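Local coordinates for protein beta-galactosidase (Bacillus circulans subsp. alkalophilus, PDB 3TTY) that hydrolyses terminal beta-D-galactosyl residues from beta-galactosides as a trimeric glycoside hydrolase with a TIM-barrel catalytic domain, and binds galactose in that barrel, at residues Ala23-Asp28 with Ile66-Lys71; Thr484-Gly489 with Glu515-Leu520; Ser228-Phe233 with Ala266-Val271; Pro609-Pro614 with Ser628-Met633. All blocks are in the same frame, centred on the assembly; numbering follows the deposited sequence.

Contact 1: Ala23-Asp28 with Ile66-Lys71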
loop_
_atom_site.group_PDB
_atom_site.type_symbol
_atom_site.label_atom_id
_atom_site.label_comp_id
_atom_site.label_asym_id
_atom_site.label_seq_id
_atom_site.Cartn_x
_atom_site.Cartn_y
_atom_site.Cartn_z
ATOM N N ALA A 23 12.637 -44.305 13.367
ATOM C CA ALA A 23 14.071 -44.121 13.501
ATOM C C ALA A 23 14.398 -42.695 13.982
ATOM O O ALA A 23 15.158 -42.515 14.942
ATOM C CB ALA A 23 14.794 -44.456 12.188
ATOM N N THR A 24 13.822 -41.674 13.349
ATOM C CA THR A 24 14.158 -40.331 13.805
ATOM C C THR A 24 13.668 -40.105 15.235
ATOM O O THR A 24 14.299 -39.416 16.023
ATOM C CB THR A 24 13.735 -39.185 12.823
ATOM O OG1 THR A 24 12.960 -38.195 13.513
ATOM C CG2 THR A 24 12.994 -39.708 11.644
ATOM N N MET A 25 12.564 -40.742 15.571
ATOM C CA MET A 25 12.033 -40.679 16.914
ATOM C C MET A 25 13.028 -41.216 17.948
ATOM O O MET A 25 13.118 -40.679 19.058
ATOM C CB MET A 25 10.708 -41.428 16.976
ATOM C CG MET A 25 9.885 -41.067 18.167
ATOM S SD MET A 25 8.125 -41.330 17.902
ATOM C CE MET A 25 7.575 -40.697 19.469
ATOM N N GLU A 26 13.784 -42.257 17.590
ATOM C CA GLU A 26 14.841 -42.745 18.477
ATOM C C GLU A 26 15.923 -41.682 18.693
ATOM O O GLU A 26 16.399 -41.485 19.808
ATOM C CB GLU A 26 15.462 -44.048 17.959
ATOM C CG GLU A 26 14.537 -45.252 18.031
ATOM C CD GLU A 26 13.996 -45.494 19.436
ATOM O OE1 GLU A 26 12.755 -45.567 19.596
ATOM O OE2 GLU A 26 14.815 -45.613 20.374
ATOM N N GLU A 27 16.304 -40.989 17.626
ATOM C CA GLU A 27 17.241 -39.880 17.760
ATOM C C GLU A 27 16.645 -38.734 18.585
ATOM O O GLU A 27 17.352 -38.107 19.367
ATOM C CB GLU A 27 17.703 -39.381 16.391
ATOM C CG GLU A 27 18.799 -40.226 15.775
ATOM C CD GLU A 27 19.973 -40.412 16.725
ATOM O OE1 GLU A 27 20.119 -41.531 17.265
ATOM O OE2 GLU A 27 20.739 -39.446 16.937
ATOM N N ASP A 28 15.354 -38.457 18.416
ATOM C CA ASP A 28 14.708 -37.414 19.216
ATOM C C ASP A 28 14.846 -37.712 20.706
ATOM O O ASP A 28 15.305 -36.865 21.461
ATOM C CB ASP A 28 13.217 -37.252 18.869
ATOM C CG ASP A 28 12.983 -36.857 17.427
ATOM O OD1 ASP A 28 13.861 -36.215 16.813
ATOM O OD2 ASP A 28 11.900 -37.188 16.910
ATOM N N ILE A 66 2.810 -41.519 22.155
ATOM C CA ILE A 66 2.638 -41.289 23.584
ATOM C C ILE A 66 3.366 -42.359 24.410
ATOM O O ILE A 66 4.010 -42.056 25.418
ATOM C CB ILE A 66 1.145 -41.232 23.957
ATOM C CG1 ILE A 66 0.531 -39.940 23.424
ATOM C CG2 ILE A 66 0.967 -41.296 25.456
ATOM C CD1 ILE A 66 -0.969 -39.909 23.507
ATOM N N GLU A 67 3.274 -43.608 23.961
ATOM C CA GLU A 67 3.944 -44.708 24.636
ATOM C C GLU A 67 5.451 -44.497 24.614
ATOM O O GLU A 67 6.109 -44.587 25.644
ATOM C CB GLU A 67 3.553 -46.045 23.996
ATOM C CG GLU A 67 4.032 -47.282 24.749
ATOM C CD GLU A 67 3.598 -47.295 26.209
ATOM O OE1 GLU A 67 2.587 -46.629 26.550
ATOM O OE2 GLU A 67 4.277 -47.970 27.017
ATOM N N ARG A 68 5.992 -44.181 23.443
ATOM C CA ARG A 68 7.431 -43.994 23.313
ATOM C C ARG A 68 7.983 -42.930 24.256
ATOM O O ARG A 68 9.019 -43.129 24.892
ATOM C CB ARG A 68 7.826 -43.659 21.874
ATOM C CG ARG A 68 9.356 -43.564 21.695
ATOM C CD ARG A 68 10.009 -44.915 22.011
ATOM N NE ARG A 68 11.475 -44.875 22.030
ATOM C CZ ARG A 68 12.210 -44.563 23.096
ATOM N NH1 ARG A 68 11.631 -44.243 24.253
ATOM N NH2 ARG A 68 13.532 -44.570 23.005
ATOM N N LEU A 69 7.294 -41.794 24.322
ATOM C CA LEU A 69 7.667 -40.707 25.214
ATOM C C LEU A 69 7.526 -41.105 26.682
ATOM O O LEU A 69 8.345 -40.735 27.529
ATOM C CB LEU A 69 6.792 -39.483 24.937
ATOM C CG LEU A 69 7.039 -38.757 23.609
ATOM C CD1 LEU A 69 5.829 -37.901 23.260
ATOM C CD2 LEU A 69 8.292 -37.907 23.694
ATOM N N THR A 70 6.467 -41.842 26.985
ATOM C CA THR A 70 6.238 -42.314 28.340
ATOM C C THR A 70 7.417 -43.182 28.795
ATOM O O THR A 70 7.815 -43.138 29.953
ATOM C CB THR A 70 4.912 -43.091 28.433
ATOM O OG1 THR A 70 3.829 -42.195 28.169
ATOM C CG2 THR A 70 4.729 -43.684 29.825
ATOM N N LYS A 71 7.983 -43.949 27.865
ATOM C CA LYS A 71 9.164 -44.760 28.145
ATOM C C LYS A 71 10.338 -43.907 28.640
ATOM O O LYS A 71 11.097 -44.330 29.512
ATOM C CB LYS A 71 9.550 -45.571 26.908
ATOM C CG LYS A 71 10.277 -46.863 27.202
ATOM C CD LYS A 71 10.146 -47.861 26.045
ATOM C CE LYS A 71 10.780 -47.338 24.750
ATOM N NZ LYS A 71 10.558 -48.251 23.571
#
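Glu-26 and Arg-68 meet with the carboxylate set against the side of the guanidinium group. Arg-68 NE gives its N-H to Glu-26 OE1 at 2.8 Å, almost straight at 177°. Arg-68 NH2 reaches Glu-26 OE2 at 3.1 Å and is nearly as straight. Both oxygens are met on their syn side, from somewhat out of the carboxylate plane. They lie in or close to the guanidinium plane, and the two flat groups are turned 25° against each other. The salt bridge is therefore side-on and bidentate, and it limits rotation of both groups. The two side chains cross at about a right angle. Arg-68 first leaves its helix with CG anti to the backbone N (chi1 -176°). It then bends at chi2, which turns the guanidinium toward Glu-26.

The segments belong to helices 22-35 and 60-71 of the TIM barrel. These helices follow the first and second barrel strands, 10-14 and 39-42, so the contact joins neighbouring helices of the outer layer. Nearer the barrel, Met-25 and Arg-68 run antiparallel past one another. Met-25 CE lies 3.8 Å from Arg-68 CB and 4.0 Å from Arg-68 CG. The buried thioether thus packs on the aliphatic base of the arginine, while the charged end goes to the more exposed Glu-26. Lys-71 CE sits over one face of the guanidinium, 3.1 Å above its plane and toward the rim. Arg-68 NH1 turns to a second carboxylate, that of Glu-72, so two carboxylates probably share the positive charge.

Contact 2: Thr484-Gly489 with Glu515-Leu520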
loop_
_atom_site.group_PDB
_atom_site.type_symbol
_atom_site.label_atom_id
_atom_site.label_comp_id
_atom_site.label_asym_id
_atom_site.label_seq_id
_atom_site.Cartn_x
_atom_site.Cartn_y
_atom_site.Cartn_z
ATOM N N THR A 484 -3.801 9.346 35.326
ATOM C CA THR A 484 -4.396 9.162 34.003
ATOM C C THR A 484 -4.003 10.309 33.073
ATOM O O THR A 484 -3.230 11.184 33.472
ATOM C CB THR A 484 -5.930 8.849 34.046
ATOM O OG1 THR A 484 -6.373 8.419 32.753
ATOM C CG2 THR A 484 -6.739 10.040 34.501
ATOM N N THR A 485 -4.482 10.296 31.833
ATOM C CA THR A 485 -3.895 11.178 30.834
ATOM C C THR A 485 -4.921 11.885 29.979
ATOM O O THR A 485 -6.119 11.671 30.125
ATOM C CB THR A 485 -2.987 10.389 29.853
ATOM O OG1 THR A 485 -3.795 9.509 29.063
ATOM C CG2 THR A 485 -1.925 9.575 30.597
ATOM N N PHE A 486 -4.426 12.709 29.062
ATOM C CA PHE A 486 -5.245 13.274 28.010
ATOM C C PHE A 486 -6.079 12.163 27.371
ATOM O O PHE A 486 -5.651 11.008 27.298
ATOM C CB PHE A 486 -4.354 13.895 26.945
ATOM C CG PHE A 486 -3.419 12.905 26.300
ATOM C CD1 PHE A 486 -2.150 12.683 26.820
ATOM C CD2 PHE A 486 -3.819 12.171 25.190
ATOM C CE1 PHE A 486 -1.300 11.756 26.238
ATOM C CE2 PHE A 486 -2.970 11.250 24.603
ATOM C CZ PHE A 486 -1.709 11.039 25.130
ATOM N N PHE A 487 -7.271 12.534 26.915
ATOM C CA PHE A 487 -8.181 11.637 26.197
ATOM C C PHE A 487 -8.659 10.444 27.028
ATOM O O PHE A 487 -8.881 9.353 26.498
ATOM C CB PHE A 487 -7.582 11.182 24.861
ATOM C CG PHE A 487 -8.605 11.040 23.765
ATOM C CD1 PHE A 487 -9.522 12.063 23.520
ATOM C CD2 PHE A 487 -8.669 9.886 22.989
ATOM C CE1 PHE A 487 -10.481 11.941 22.517
ATOM C CE2 PHE A 487 -9.618 9.761 21.988
ATOM C CZ PHE A 487 -10.529 10.798 21.752
ATOM N N SER A 488 -8.837 10.664 28.325
ATOM C CA SER A 488 -9.357 9.622 29.207
ATOM C C SER A 488 -10.721 10.041 29.734
ATOM O O SER A 488 -11.020 11.234 29.828
ATOM C CB SER A 488 -8.404 9.378 30.379
ATOM O OG SER A 488 -7.120 9.041 29.904
ATOM N N GLY A 489 -11.546 9.067 30.086
ATOM C CA GLY A 489 -12.885 9.360 30.570
ATOM C C GLY A 489 -13.778 10.030 29.542
ATOM O O GLY A 489 -14.651 10.818 29.886
ATOM N N GLU A 515 -11.113 21.044 28.467
ATOM C CA GLU A 515 -11.977 21.755 27.522
ATOM C C GLU A 515 -11.917 21.235 26.086
ATOM O O GLU A 515 -12.952 20.949 25.484
ATOM C CB GLU A 515 -11.660 23.246 27.529
ATOM C CG GLU A 515 -12.370 24.032 26.453
ATOM C CD GLU A 515 -12.077 25.520 26.545
ATOM O OE1 GLU A 515 -11.750 25.987 27.652
ATOM O OE2 GLU A 515 -12.160 26.220 25.514
ATOM N N GLU A 516 -10.712 21.139 25.529
ATOM C CA GLU A 516 -10.543 20.675 24.149
ATOM C C GLU A 516 -9.189 19.998 23.986
ATOM O O GLU A 516 -8.293 20.183 24.807
ATOM C CB GLU A 516 -10.687 21.825 23.140
ATOM C CG GLU A 516 -9.651 22.939 23.294
ATOM C CD GLU A 516 -9.889 24.078 22.330
ATOM O OE1 GLU A 516 -9.058 25.005 22.286
ATOM O OE2 GLU A 516 -10.919 24.055 21.619
ATOM N N ILE A 517 -9.040 19.212 22.929
ATOM C CA ILE A 517 -7.787 18.509 22.726
ATOM C C ILE A 517 -7.179 18.855 21.363
ATOM O O ILE A 517 -7.885 18.928 20.351
ATOM C CB ILE A 517 -7.951 16.976 22.916
ATOM C CG1 ILE A 517 -6.592 16.325 23.214
ATOM C CG2 ILE A 517 -8.655 16.346 21.707
ATOM C CD1 ILE A 517 -6.680 14.857 23.628
ATOM N N ASP A 518 -5.869 19.086 21.355
ATOM C CA ASP A 518 -5.152 19.484 20.151
ATOM C C ASP A 518 -4.223 18.379 19.619
ATOM O O ASP A 518 -3.352 17.885 20.336
ATOM C CB ASP A 518 -4.345 20.743 20.436
ATOM C CG ASP A 518 -3.671 21.287 19.199
ATOM O OD1 ASP A 518 -4.292 21.219 18.116
ATOM O OD2 ASP A 518 -2.522 21.765 19.313
ATOM N N ALA A 519 -4.416 17.996 18.360
ATOM C CA ALA A 519 -3.552 17.011 17.717
ATOM C C ALA A 519 -2.355 17.688 17.039
ATOM O O ALA A 519 -2.524 18.571 16.201
ATOM C CB ALA A 519 -4.342 16.194 16.707
ATOM N N LEU A 520 -1.144 17.284 17.412
ATOM C CA LEU A 520 0.055 17.836 16.780
ATOM C C LEU A 520 0.380 17.123 15.465
ATOM O O LEU A 520 0.316 15.890 15.377
ATOM C CB LEU A 520 1.257 17.762 17.732
ATOM C CG LEU A 520 1.060 18.464 19.083
ATOM C CD1 LEU A 520 2.372 18.529 19.847
ATOM C CD2 LEU A 520 0.453 19.859 18.904
#
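This contact lies in the trimerisation domain, where the turn after strand 481-485 packs against strand 512-519, paired antiparallel with strand 546-552. Ile-517 carries it from the strand side. Its CD1 methyl meets two consecutive phenylalanines. Ile-517 CD1 stands 4.0 Å from Phe-487 CB and from Phe-487 CD1. Phe-486 CB is slightly more distant, 4.2 Å from Ile-517 CD1. The methyl approaches both rings obliquely, and the Ile-517 and Phe-487 side chains cross at about a right angle. Ile-517 has CG1 anti to the backbone N (chi1 -159°), and the extended chain carries CD1 forward to the turn.

Hydroxyls brace the turn from within. Ser-488 OG donates to Thr-485 O at 2.8 Å, from above the carbonyl plane. Thr-485 OG1 donates to Phe-486 O at 3.0 Å. Phe-487 also stacks with Tyr-462.

The polar side chains flanking Ile-517 serve the subunit interface: Asp-518 forms a salt bridge with Arg-323 of the second subunit, and Glu-516 one with Arg-371 of that subunit. No hydrogen bond links the two segments. Their join rests on apolar contact through one methyl group, while charge is used between subunits.

Contact 3: Ser228-Phe233 with Ala266-Val271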
loop_
_atom_site.group_PDB
_atom_site.type_symbol
_atom_site.label_atom_id
_atom_site.label_comp_id
_atom_site.label_asym_id
_atom_site.label_seq_id
_atom_site.Cartn_x
_atom_site.Cartn_y
_atom_site.Cartn_z
ATOM N N SER A 228 -17.445 -15.554 20.439
ATOM C CA SER A 228 -17.737 -16.746 19.635
ATOM C C SER A 228 -16.578 -17.747 19.647
ATOM O O SER A 228 -16.780 -18.956 19.783
ATOM C CB SER A 228 -18.042 -16.373 18.175
ATOM O OG SER A 228 -19.174 -15.535 18.059
ATOM N N LEU A 229 -15.365 -17.236 19.468
ATOM C CA LEU A 229 -14.180 -18.071 19.565
ATOM C C LEU A 229 -14.014 -18.605 20.994
ATOM O O LEU A 229 -13.631 -19.758 21.188
ATOM C CB LEU A 229 -12.944 -17.301 19.095
ATOM C CG LEU A 229 -12.969 -16.952 17.599
ATOM C CD1 LEU A 229 -12.058 -15.782 17.279
ATOM C CD2 LEU A 229 -12.593 -18.163 16.769
ATOM N N LEU A 230 -14.312 -17.778 21.993
ATOM C CA LEU A 230 -14.242 -18.228 23.380
ATOM C C LEU A 230 -15.208 -19.387 23.615
ATOM O O LEU A 230 -14.874 -20.358 24.303
ATOM C CB LEU A 230 -14.521 -17.084 24.352
ATOM C CG LEU A 230 -14.368 -17.423 25.848
ATOM C CD1 LEU A 230 -13.017 -18.058 26.161
ATOM C CD2 LEU A 230 -14.575 -16.180 26.721
ATOM N N GLU A 231 -16.404 -19.293 23.034
ATOM C CA GLU A 231 -17.377 -20.374 23.126
ATOM C C GLU A 231 -16.778 -21.675 22.589
ATOM O O GLU A 231 -16.964 -22.750 23.169
ATOM C CB GLU A 231 -18.647 -20.026 22.354
ATOM C CG GLU A 231 -19.605 -19.094 23.093
ATOM C CD GLU A 231 -20.065 -19.690 24.422
ATOM O OE1 GLU A 231 -20.559 -20.837 24.413
ATOM O OE2 GLU A 231 -19.909 -19.022 25.475
ATOM N N CYS A 232 -16.067 -21.586 21.472
ATOM C CA CYS A 232 -15.411 -22.781 20.939
ATOM C C CYS A 232 -14.441 -23.366 21.967
ATOM O O CYS A 232 -14.491 -24.559 22.257
ATOM C CB CYS A 232 -14.709 -22.491 19.611
ATOM S SG CYS A 232 -15.857 -22.078 18.264
ATOM N N PHE A 233 -13.583 -22.531 22.542
ATOM C CA PHE A 233 -12.668 -23.012 23.579
ATOM C C PHE A 233 -13.394 -23.734 24.711
ATOM O O PHE A 233 -13.050 -24.874 25.063
ATOM C CB PHE A 233 -11.839 -21.877 24.173
ATOM C CG PHE A 233 -11.075 -22.286 25.407
ATOM C CD1 PHE A 233 -9.935 -23.069 25.301
ATOM C CD2 PHE A 233 -11.509 -21.907 26.670
ATOM C CE1 PHE A 233 -9.235 -23.466 26.426
ATOM C CE2 PHE A 233 -10.815 -22.289 27.810
ATOM C CZ PHE A 233 -9.677 -23.069 27.695
ATOM N N ALA A 266 -9.278 -15.501 29.937
ATOM C CA ALA A 266 -8.500 -16.143 30.994
ATOM C C ALA A 266 -9.383 -16.682 32.118
ATOM O O ALA A 266 -9.022 -17.651 32.793
ATOM C CB ALA A 266 -7.431 -15.185 31.551
ATOM N N LYS A 267 -10.544 -16.064 32.306
ATOM C CA LYS A 267 -11.474 -16.507 33.335
ATOM C C LYS A 267 -11.953 -17.921 33.041
ATOM O O LYS A 267 -12.310 -18.668 33.957
ATOM C CB LYS A 267 -12.662 -15.551 33.441
ATOM C CG LYS A 267 -12.280 -14.133 33.863
ATOM C CD LYS A 267 -13.535 -13.255 33.985
ATOM C CE LYS A 267 -13.202 -11.818 34.378
ATOM N NZ LYS A 267 -12.436 -11.754 35.657
ATOM N N GLU A 268 -11.924 -18.298 31.764
ATOM C CA GLU A 268 -12.402 -19.612 31.338
ATOM C C GLU A 268 -11.287 -20.653 31.268
ATOM O O GLU A 268 -11.544 -21.823 30.972
ATOM C CB GLU A 268 -13.087 -19.501 29.967
ATOM C CG GLU A 268 -14.111 -18.378 29.869
ATOM C CD GLU A 268 -15.327 -18.558 30.800
ATOM O OE1 GLU A 268 -15.641 -19.704 31.219
ATOM O OE2 GLU A 268 -15.983 -17.529 31.097
ATOM N N MET A 269 -10.053 -20.220 31.523
ATOM C CA MET A 269 -8.861 -21.072 31.393
ATOM C C MET A 269 -8.271 -21.442 32.758
ATOM O O MET A 269 -8.220 -20.605 33.654
ATOM C CB MET A 269 -7.782 -20.348 30.576
ATOM C CG MET A 269 -8.190 -20.009 29.156
ATOM S SD MET A 269 -7.197 -18.671 28.480
ATOM C CE MET A 269 -5.684 -19.553 28.073
ATOM N N ASP A 270 -7.803 -22.680 32.912
ATOM C CA ASP A 270 -7.226 -23.113 34.190
ATOM C C ASP A 270 -5.904 -22.415 34.471
ATOM O O ASP A 270 -5.562 -22.124 35.618
ATOM C CB ASP A 270 -7.011 -24.624 34.205
ATOM C CG ASP A 270 -8.312 -25.398 34.320
ATOM O OD1 ASP A 270 -9.253 -24.916 34.993
ATOM O OD2 ASP A 270 -8.392 -26.488 33.729
ATOM N N VAL A 271 -5.167 -22.161 33.399
ATOM C CA VAL A 271 -3.887 -21.487 33.464
ATOM C C VAL A 271 -3.676 -20.800 32.124
ATOM O O VAL A 271 -4.143 -21.278 31.090
ATOM C CB VAL A 271 -2.738 -22.489 33.704
ATOM C CG1 VAL A 271 -2.489 -23.304 32.466
ATOM C CG2 VAL A 271 -1.469 -21.761 34.116
#
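Phe-233 and Leu-230, one helical turn apart, both point toward the loop. Leu-230 meets Glu-268, and Phe-233 meets Glu-268 and Met-269. Both have CG anti to the backbone N, with chi1 169° for Phe-233 and -176° for Leu-230, and this carries both side chains out from the helix. The Phe-233 ring presents its edge to the loop backbone: Phe-233 CE2 is 3.3 Å from Glu-268 O, which lies near the ring plane. The Met-269 and Phe-233 side chains cross at about a right angle. Met-269 CG is 3.7 Å from Phe-233 CZ. Met-269 SD stands above the ring face, 5.5 Å from the Phe-233 centroid, a distant Met-aromatic contact.

In the TIM barrel, helix 215-243 precedes strand 249-253, and the loop 266-271 leads into the next strand, 273-275. Met-269 and Phe-233 both also touch Thr-251, so the contact lies between helix 215-243 and the barrel strand 249-253.

Glu-268 begins toward the helix but bends at chi2. Glu-268 CG packs 3.9 Å from both Leu-230 CD1 and Leu-230 CD2. The carboxylate leads away and pairs with Arg-237, further along the same helix. Within the loop, Met-269 N bonds to Ala-266 O at 3.0 Å, closing a type I turn.

Contact 4: Pro609-Pro614 with Ser628-Met633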
loop_
_atom_site.group_PDB
_atom_site.type_symbol
_atom_site.label_atom_id
_atom_site.label_comp_id
_atom_site.label_asym_id
_atom_site.label_seq_id
_atom_site.Cartn_x
_atom_site.Cartn_y
_atom_site.Cartn_z
ATOM N N PRO A 609 12.951 1.107 44.229
ATOM C CA PRO A 609 13.531 0.137 43.298
ATOM C C PRO A 609 13.887 -1.170 43.992
ATOM O O PRO A 609 14.267 -1.164 45.161
ATOM C CB PRO A 609 14.809 0.841 42.825
ATOM C CG PRO A 609 14.439 2.285 42.851
ATOM C CD PRO A 609 13.558 2.445 44.075
ATOM N N LEU A 610 13.740 -2.281 43.277
ATOM C CA LEU A 610 14.216 -3.567 43.753
ATOM C C LEU A 610 15.706 -3.444 44.023
ATOM O O LEU A 610 16.209 -3.880 45.061
ATOM C CB LEU A 610 14.020 -4.623 42.669
ATOM C CG LEU A 610 12.817 -5.563 42.675
ATOM C CD1 LEU A 610 11.813 -5.196 43.754
ATOM C CD2 LEU A 610 12.170 -5.574 41.295
ATOM N N LEU A 611 16.391 -2.843 43.057
ATOM C CA LEU A 611 17.837 -2.755 43.011
ATOM C C LEU A 611 18.149 -1.582 42.101
ATOM O O LEU A 611 17.358 -1.265 41.212
ATOM C CB LEU A 611 18.392 -4.024 42.372
ATOM C CG LEU A 611 19.529 -4.821 43.001
ATOM C CD1 LEU A 611 19.403 -4.930 44.516
ATOM C CD2 LEU A 611 19.564 -6.192 42.357
ATOM N N ASN A 612 19.283 -0.924 42.321
ATOM C CA ASN A 612 19.785 0.048 41.359
ATOM C C ASN A 612 20.778 -0.636 40.439
ATOM O O ASN A 612 21.710 -1.276 40.914
ATOM C CB ASN A 612 20.437 1.239 42.062
ATOM C CG ASN A 612 19.420 2.134 42.737
ATOM O OD1 ASN A 612 18.758 2.940 42.082
ATOM N ND2 ASN A 612 19.277 1.987 44.052
ATOM N N THR A 613 20.571 -0.518 39.130
ATOM C CA THR A 613 21.432 -1.190 38.162
ATOM C C THR A 613 21.665 -0.322 36.943
ATOM O O THR A 613 20.926 0.622 36.699
ATOM C CB THR A 613 20.838 -2.535 37.683
ATOM O OG1 THR A 613 19.591 -2.293 37.024
ATOM C CG2 THR A 613 20.632 -3.499 38.848
ATOM N N PRO A 614 22.708 -0.643 36.170
ATOM C CA PRO A 614 23.035 0.096 34.950
ATOM C C PRO A 614 21.936 -0.046 33.915
ATOM O O PRO A 614 21.089 -0.929 34.042
ATOM C CB PRO A 614 24.314 -0.591 34.457
ATOM C CG PRO A 614 24.904 -1.218 35.672
ATOM C CD PRO A 614 23.727 -1.654 36.495
ATOM N N SER A 628 12.365 -14.021 48.690
ATOM C CA SER A 628 12.342 -13.154 47.518
ATOM C C SER A 628 13.407 -13.539 46.496
ATOM O O SER A 628 14.587 -13.616 46.826
ATOM C CB SER A 628 12.544 -11.701 47.932
ATOM O OG SER A 628 13.211 -10.992 46.908
ATOM N N TYR A 629 12.981 -13.772 45.257
ATOM C CA TYR A 629 13.900 -14.035 44.160
ATOM C C TYR A 629 14.039 -12.830 43.237
ATOM O O TYR A 629 13.078 -12.427 42.574
ATOM C CB TYR A 629 13.448 -15.260 43.365
ATOM C CG TYR A 629 13.319 -16.476 44.234
ATOM C CD1 TYR A 629 14.450 -17.128 44.716
ATOM C CD2 TYR A 629 12.072 -16.964 44.599
ATOM C CE1 TYR A 629 14.344 -18.241 45.532
ATOM C CE2 TYR A 629 11.956 -18.075 45.420
ATOM C CZ TYR A 629 13.098 -18.712 45.881
ATOM O OH TYR A 629 12.994 -19.820 46.698
ATOM N N LEU A 630 15.237 -12.247 43.206
ATOM C CA LEU A 630 15.511 -11.143 42.292
ATOM C C LEU A 630 16.123 -11.680 41.013
ATOM O O LEU A 630 17.255 -12.180 41.022
ATOM C CB LEU A 630 16.457 -10.114 42.902
ATOM C CG LEU A 630 15.998 -9.319 44.116
ATOM C CD1 LEU A 630 16.884 -8.077 44.258
ATOM C CD2 LEU A 630 14.554 -8.936 43.970
ATOM N N PHE A 631 15.373 -11.577 39.922
ATOM C CA PHE A 631 15.871 -11.956 38.615
ATOM C C PHE A 631 16.646 -10.791 38.020
ATOM O O PHE A 631 16.077 -9.741 37.719
ATOM C CB PHE A 631 14.712 -12.380 37.706
ATOM C CG PHE A 631 14.054 -13.670 38.134
ATOM C CD1 PHE A 631 14.295 -14.855 37.447
ATOM C CD2 PHE A 631 13.206 -13.699 39.231
ATOM C CE1 PHE A 631 13.709 -16.041 37.848
ATOM C CE2 PHE A 631 12.605 -14.884 39.633
ATOM C CZ PHE A 631 12.859 -16.062 38.940
ATOM N N VAL A 632 17.954 -10.969 37.871
ATOM C CA VAL A 632 18.795 -9.929 37.303
ATOM C C VAL A 632 19.215 -10.341 35.912
ATOM O O VAL A 632 19.762 -11.424 35.712
ATOM C CB VAL A 632 20.048 -9.677 38.137
ATOM C CG1 VAL A 632 20.811 -8.482 37.580
ATOM C CG2 VAL A 632 19.671 -9.454 39.587
ATOM N N MET A 633 18.951 -9.468 34.946
ATOM C CA MET A 633 19.088 -9.834 33.549
ATOM C C MET A 633 19.780 -8.734 32.788
ATOM O O MET A 633 19.263 -7.629 32.651
ATOM C CB MET A 633 17.722 -10.180 32.973
ATOM C CG MET A 633 17.103 -11.359 33.741
ATOM S SD MET A 633 15.332 -11.560 33.595
ATOM C CE MET A 633 14.723 -10.083 34.420
#
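An apolar contact between aliphatic side chains joins the loop 609-614, between helix 591-604 and strand 617-624, to strand 627-634 of the five-stranded antiparallel sheet. Leu-630 of that strand points at the loop and divides its two methyls between consecutive leucines. Leu-630 CD2 rests 4.0 Å from Leu-610 CG. Leu-630 CD1 faces the branched end of Leu-611, at 3.8 Å from Leu-611 CD2 and 4.0 Å from Leu-611 CD1. Both pairs of side chains cross at a slant. Leu-630 holds CG anti to its carbonyl carbon (chi1 -65°), with the two methyls spread to reach both partners.

Val-632, two residues along and on the same side of the strand, extends the patch. Val-632 CG2 lies 4.3 Å from Leu-611 CD2, at the loose limit of contact. Phe-642 of strand 640-643 touches both Leu-611 and Val-632 and so continues the apolar surface.

The loop backbone is held elsewhere. Leu-610 shares a backbone hydrogen bond with Asn-438, and Leu-611 O accepts from the side-chain amide of the same asparagine. The polar main chain thus turns to Asn-438, while the leucine side chains turn to the strand. With no hydrogen bond or charge pair between the segments, their association depends on the fit of branched aliphatic groups, with little directional constraint on any one of them.

Overall arrangement
The four contacts sample three parts of the chain. Contacts 1 and 3 both belong to the TIM barrel, with centres about 32 Å apart: contact 1 joins two outer helices, while contact 3 lies between a helix and the barrel wall. The Met-269 side chain of contact 3 is about 13 Å from a bound galactose, so it does not touch the sugar. Contact 2 lies in the trimerisation domain, on the opposite side of the chain's centre from contact 1, with centres about 60 Å apart. Alone of the four, it has a neighbouring subunit touching its segments. Contact 4 packs a loop on strand 627-634 of the C-terminal sheet; its nearest atoms are about 16 Å from contact 3 and 21 Å from contact 2.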